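Local coordinates for protein 4-oxalmesaconate hydratase (Pseudomonas putida, PDB 5CGZ) that catalyses, with one zinc ion per subunit, the hydration of 4-carboxy-2-hydroxymuconate in the third step of bacterial gallate degradation, at residues Ala99-Tyr102 against Arg103-Pro107; His123-Ala126 against Met127-Gln131. One frame throughout, in Å; residues are numbered along the deposited sequence.

Interaction 1 (Ala99-Tyr102 against Arg103-Pro107); sequences ADVY and RRVQP
The guanidinium of R104 has V101 over one of its faces: NH1 stands 4.0 Å from V101 CA, and NH2 is 4.1 Å from V101 CG1. R104 CG lies opposite its own backbone N (chi1 -179°), and a bend at chi3 then folds the planar end back beside the valine three residues earlier. The second flat group, the ring of Y102, is approached obliquely by P107, whose CG comes 3.8 Å from Y102 CD1, the two side chains crossing at about a right angle.

One turn apart, V101 and V105 lie side by side and point the same way, with V101 CG1 4.0 Å from V105 CG2. An alanine in place of V101 lacks both methyls, which would probably open a gap beside V105 and take away the methyl contacts along the R104 guanidinium.

This is the C-terminal end of helix 92-105. V105 N still donates a straight bond to V101 O (2.8 Å, 163°), and Q106 N reaches Y102 O at 2.8 Å, but Q106 leaves helical geometry with positive phi (49°). Its side chain doubles back, and NE2 bonds R103 O at 3.1 Å. The turn brings P107 beside the tyrosine ring.

The polar ends find partners elsewhere in the chain: E79 for R104, A137 O and E146 for R103, Y142 and K143 for D100. In the Rossmann-type fold, V101 packs on strands 3-8 and 31-36, whereas Y102 reaches both L5 of strand 3-8 and helix 122-138.

Interaction 2 (His123-Ala126 against Met127-Gln131); sequences HPLA and MHLAQ. With ZN (zinc ion), chain C.
H123, whose carbonyl O accepts the N-H of M127 in the carbonyl plane (M127 N to H123 O 3.3 Å), sits in the first turn of helix 122-138 as one of the two histidine ligands of the zinc site of this Rossmann-type, MshB-family fold. H123 NE2 binds the zinc ion at 2.2 Å. Water 1, 2.5 Å from the zinc, lies at the edge of the imidazole and in its plane, while H10, D13 and E44 complete the metal's protein ligands. With CG opposite the carbonyl carbon (chi1 -74°), the ring is carried away from the following helical turn, toward the metal.

In the second shell D117 OD2 bonds H123 ND1, fixing the ring's rotation, and H113 stacks on the ring. Behind it, the shorter bond from H128 N to P124 O (2.8 Å) continues the helical ladder. L125 CG lies 4.3 Å from L129 CD1, a loose apolar contact.

Farther out, M127 packs on V154 and A156 of strand 154-157, and Q131 on Y121 of the second subunit. Bends at chi2 and chi3 shape the M127 chain, and its SD accepts a weak but straight hydrogen bond from Q131 NE2, 3.3 Å long at 165°.

In the fold
Interactions 1 and 2 lie on successive helices, 92-105 and 122-138, with strand 110-112 of the central sheet between them in sequence and their centres about 16 Å apart. They meet directly through Y102 OH and A130 O, 2.7 Å apart, a probable though weak hydrogen bond to a carbonyl on interaction 2. Around it Y102 packs on A133, R134 and A137, and A99 on I136, so interaction 1 leans on the part of helix 122-138 remote from the metal. The zinc ion is 17.2 Å from Y102 OH. Interaction 2 supplies the zinc ligand H123, whereas interaction 1 joins the same helix to the sheet well away from the active site.

Interaction 1 (Ala99-Tyr102 against Arg103-Pro107)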
loop_
_atom_site.group_PDB
_atom_site.type_symbol
_atom_site.label_atom_id
_atom_site.label_comp_id
_atom_site.label_asym_id
_atom_site.label_seq_id
_atom_site.Cartn_x
_atom_site.Cartn_y
_atom_site.Cartn_z
ATOM N N ALA A 99 -29.465 -10.402 -4.200
ATOM C CA ALA A 99 -29.818 -10.463 -2.781
ATOM C C ALA A 99 -30.852 -11.558 -2.523
ATOM O O ALA A 99 -30.811 -12.225 -1.485
ATOM C CB ALA A 99 -30.338 -9.117 -2.287
ATOM N N ASP A 100 -31.776 -11.745 -3.464
ATOM C CA ASP A 100 -32.772 -12.808 -3.329
ATOM C C ASP A 100 -32.122 -14.194 -3.417
ATOM O O ASP A 100 -32.547 -15.122 -2.731
ATOM C CB ASP A 100 -33.866 -12.666 -4.393
ATOM C CG ASP A 100 -34.720 -11.411 -4.193
ATOM O OD1 ASP A 100 -34.706 -10.829 -3.081
ATOM O OD2 ASP A 100 -35.409 -11.009 -5.154
ATOM N N VAL A 101 -31.100 -14.343 -4.256
ATOM C CA VAL A 101 -30.362 -15.604 -4.289
ATOM C C VAL A 101 -29.749 -15.873 -2.917
ATOM O O VAL A 101 -29.830 -16.993 -2.405
ATOM C CB VAL A 101 -29.268 -15.604 -5.374
ATOM C CG1 VAL A 101 -28.409 -16.870 -5.282
ATOM C CG2 VAL A 101 -29.914 -15.490 -6.758
ATOM N N TYR A 102 -29.148 -14.845 -2.315
ATOM C CA TYR A 102 -28.576 -14.971 -0.973
ATOM C C TYR A 102 -29.625 -15.415 0.039
ATOM O O TYR A 102 -29.376 -16.306 0.855
ATOM C CB TYR A 102 -27.973 -13.645 -0.501
ATOM C CG TYR A 102 -26.511 -13.408 -0.844
ATOM C CD1 TYR A 102 -25.495 -13.847 0.004
ATOM C CD2 TYR A 102 -26.148 -12.692 -1.985
ATOM C CE1 TYR A 102 -24.147 -13.604 -0.292
ATOM C CE2 TYR A 102 -24.800 -12.437 -2.289
ATOM C CZ TYR A 102 -23.810 -12.899 -1.438
ATOM O OH TYR A 102 -22.487 -12.655 -1.731
ATOM N N ARG A 103 -30.786 -14.767 0.004
ATOM C CA ARG A 103 -31.854 -15.075 0.956
ATOM C C ARG A 103 -32.325 -16.530 0.797
ATOM O O ARG A 103 -32.632 -17.203 1.776
ATOM C CB ARG A 103 -33.024 -14.098 0.781
ATOM C CG ARG A 103 -32.771 -12.675 1.309
ATOM C CD ARG A 103 -32.910 -12.634 2.810
ATOM N NE ARG A 103 -32.605 -11.342 3.420
ATOM C CZ ARG A 103 -33.486 -10.359 3.607
ATOM N NH1 ARG A 103 -34.746 -10.497 3.202
ATOM N NH2 ARG A 103 -33.101 -9.228 4.199
ATOM N N ARG A 104 -32.352 -17.017 -0.438
ATOM C CA ARG A 104 -32.791 -18.384 -0.715
ATOM C C ARG A 104 -31.721 -19.427 -0.380
ATOM O O ARG A 104 -32.000 -20.452 0.232
ATOM C CB ARG A 104 -33.195 -18.508 -2.187
ATOM C CG ARG A 104 -33.691 -19.881 -2.584
ATOM C CD ARG A 104 -34.037 -19.937 -4.069
ATOM N NE ARG A 104 -32.855 -20.069 -4.922
ATOM C CZ ARG A 104 -32.450 -19.147 -5.794
ATOM N NH1 ARG A 104 -33.130 -18.011 -5.934
ATOM N NH2 ARG A 104 -31.365 -19.359 -6.531
ATOM N N VAL A 105 -30.486 -19.161 -0.780
ATOM C CA VAL A 105 -29.412 -20.127 -0.603
ATOM C C VAL A 105 -28.848 -20.122 0.824
ATOM O O VAL A 105 -28.427 -21.162 1.335
ATOM C CB VAL A 105 -28.271 -19.857 -1.615
ATOM C CG1 VAL A 105 -27.041 -20.710 -1.286
ATOM C CG2 VAL A 105 -28.762 -20.109 -3.040
ATOM N N GLN A 106 -28.850 -18.955 1.464
ATOM C CA GLN A 106 -28.246 -18.797 2.790
ATOM C C GLN A 106 -26.824 -19.380 2.843
ATOM O O GLN A 106 -26.518 -20.228 3.681
ATOM C CB GLN A 106 -29.131 -19.460 3.852
ATOM C CG GLN A 106 -30.513 -18.810 4.010
ATOM C CD GLN A 106 -30.464 -17.531 4.834
ATOM O OE1 GLN A 106 -29.561 -17.341 5.647
ATOM N NE2 GLN A 106 -31.432 -16.645 4.617
ATOM N N PRO A 107 -25.943 -18.926 1.942
ATOM C CA PRO A 107 -24.625 -19.569 1.819
ATOM C C PRO A 107 -23.737 -19.402 3.057
ATOM O O PRO A 107 -23.821 -18.382 3.750
ATOM C CB PRO A 107 -24.006 -18.864 0.608
ATOM C CG PRO A 107 -24.660 -17.495 0.602
ATOM C CD PRO A 107 -26.080 -17.740 1.071
#

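Interaction 2 (His123-Ala126 against Met127-Gln131)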
loop_
_atom_site.group_PDB
_atom_site.type_symbol
_atom_site.label_atom_id
_atom_site.label_comp_id
_atom_site.label_asym_id
_atom_site.label_seq_id
_atom_site.Cartn_x
_atom_site.Cartn_y
_atom_site.Cartn_z
ATOM N N HIS A 123 -14.989 -8.272 -14.124
ATOM C CA HIS A 123 -14.681 -9.148 -12.994
ATOM C C HIS A 123 -14.892 -8.466 -11.643
ATOM O O HIS A 123 -15.631 -8.992 -10.813
ATOM C CB HIS A 123 -13.258 -9.689 -13.123
ATOM C CG HIS A 123 -13.125 -10.738 -14.178
ATOM N ND1 HIS A 123 -11.906 -11.193 -14.639
ATOM C CD2 HIS A 123 -14.064 -11.431 -14.865
ATOM C CE1 HIS A 123 -12.101 -12.115 -15.562
ATOM N NE2 HIS A 123 -13.405 -12.279 -15.720
ATOM N N PRO A 124 -14.274 -7.285 -11.419
ATOM C CA PRO A 124 -14.543 -6.601 -10.142
ATOM C C PRO A 124 -16.019 -6.221 -9.968
ATOM O O PRO A 124 -16.516 -6.220 -8.842
ATOM C CB PRO A 124 -13.657 -5.339 -10.217
ATOM C CG PRO A 124 -12.569 -5.695 -11.194
ATOM C CD PRO A 124 -13.252 -6.578 -12.217
ATOM N N LEU A 125 -16.713 -5.897 -11.056
ATOM C CA LEU A 125 -18.131 -5.571 -10.932
ATOM C C LEU A 125 -18.887 -6.750 -10.315
ATOM O O LEU A 125 -19.717 -6.570 -9.429
ATOM C CB LEU A 125 -18.735 -5.202 -12.284
ATOM C CG LEU A 125 -20.257 -4.999 -12.270
ATOM C CD1 LEU A 125 -20.669 -3.936 -11.250
ATOM C CD2 LEU A 125 -20.746 -4.626 -13.666
ATOM N N ALA A 126 -18.578 -7.957 -10.778
ATOM C CA ALA A 126 -19.194 -9.167 -10.236
ATOM C C ALA A 126 -18.959 -9.277 -8.730
ATOM O O ALA A 126 -19.880 -9.607 -7.971
ATOM C CB ALA A 126 -18.654 -10.411 -10.948
ATOM N N MET A 127 -17.730 -9.003 -8.291
ATOM C CA MET A 127 -17.434 -9.107 -6.863
ATOM C C MET A 127 -18.133 -7.995 -6.068
ATOM O O MET A 127 -18.602 -8.230 -4.950
ATOM C CB MET A 127 -15.919 -9.090 -6.617
ATOM C CG MET A 127 -15.527 -9.005 -5.133
ATOM S SD MET A 127 -16.172 -10.340 -4.091
ATOM C CE MET A 127 -14.746 -11.435 -3.950
ATOM N N HIS A 128 -18.224 -6.794 -6.639
ATOM C CA HIS A 128 -18.945 -5.708 -5.972
ATOM C C HIS A 128 -20.434 -6.030 -5.839
ATOM O O HIS A 128 -21.040 -5.742 -4.804
ATOM C CB HIS A 128 -18.752 -4.383 -6.717
ATOM C CG HIS A 128 -17.509 -3.657 -6.313
ATOM N ND1 HIS A 128 -16.591 -3.177 -7.223
ATOM C CD2 HIS A 128 -17.021 -3.348 -5.087
ATOM C CE1 HIS A 128 -15.595 -2.596 -6.574
ATOM N NE2 HIS A 128 -15.831 -2.689 -5.279
ATOM N N LEU A 129 -21.013 -6.635 -6.878
ATOM C CA LEU A 129 -22.395 -7.120 -6.808
ATOM C C LEU A 129 -22.548 -8.156 -5.704
ATOM O O LEU A 129 -23.462 -8.078 -4.881
ATOM C CB LEU A 129 -22.831 -7.724 -8.143
ATOM C CG LEU A 129 -23.294 -6.702 -9.174
ATOM C CD1 LEU A 129 -23.433 -7.357 -10.546
ATOM C CD2 LEU A 129 -24.618 -6.083 -8.721
ATOM N N ALA A 130 -21.640 -9.129 -5.697
ATOM C CA ALA A 130 -21.663 -10.191 -4.702
ATOM C C ALA A 130 -21.609 -9.615 -3.291
ATOM O O ALA A 130 -22.368 -10.028 -2.419
ATOM C CB ALA A 130 -20.498 -11.165 -4.930
ATOM N N GLN A 131 -20.720 -8.650 -3.068
ATOM C CA GLN A 131 -20.561 -8.101 -1.727
ATOM C C GLN A 131 -21.729 -7.218 -1.321
ATOM O O GLN A 131 -22.226 -7.331 -0.196
ATOM C CB GLN A 131 -19.250 -7.321 -1.610
ATOM C CG GLN A 131 -18.041 -8.235 -1.555
ATOM C CD GLN A 131 -16.751 -7.487 -1.256
ATOM O OE1 GLN A 131 -16.746 -6.494 -0.532
ATOM N NE2 GLN A 131 -15.646 -7.976 -1.801
HETATM ZN ZN ZN C . -14.450 -13.731 -16.947
HETATM O O HOH W 1 -12.403 -14.813 -17.868
#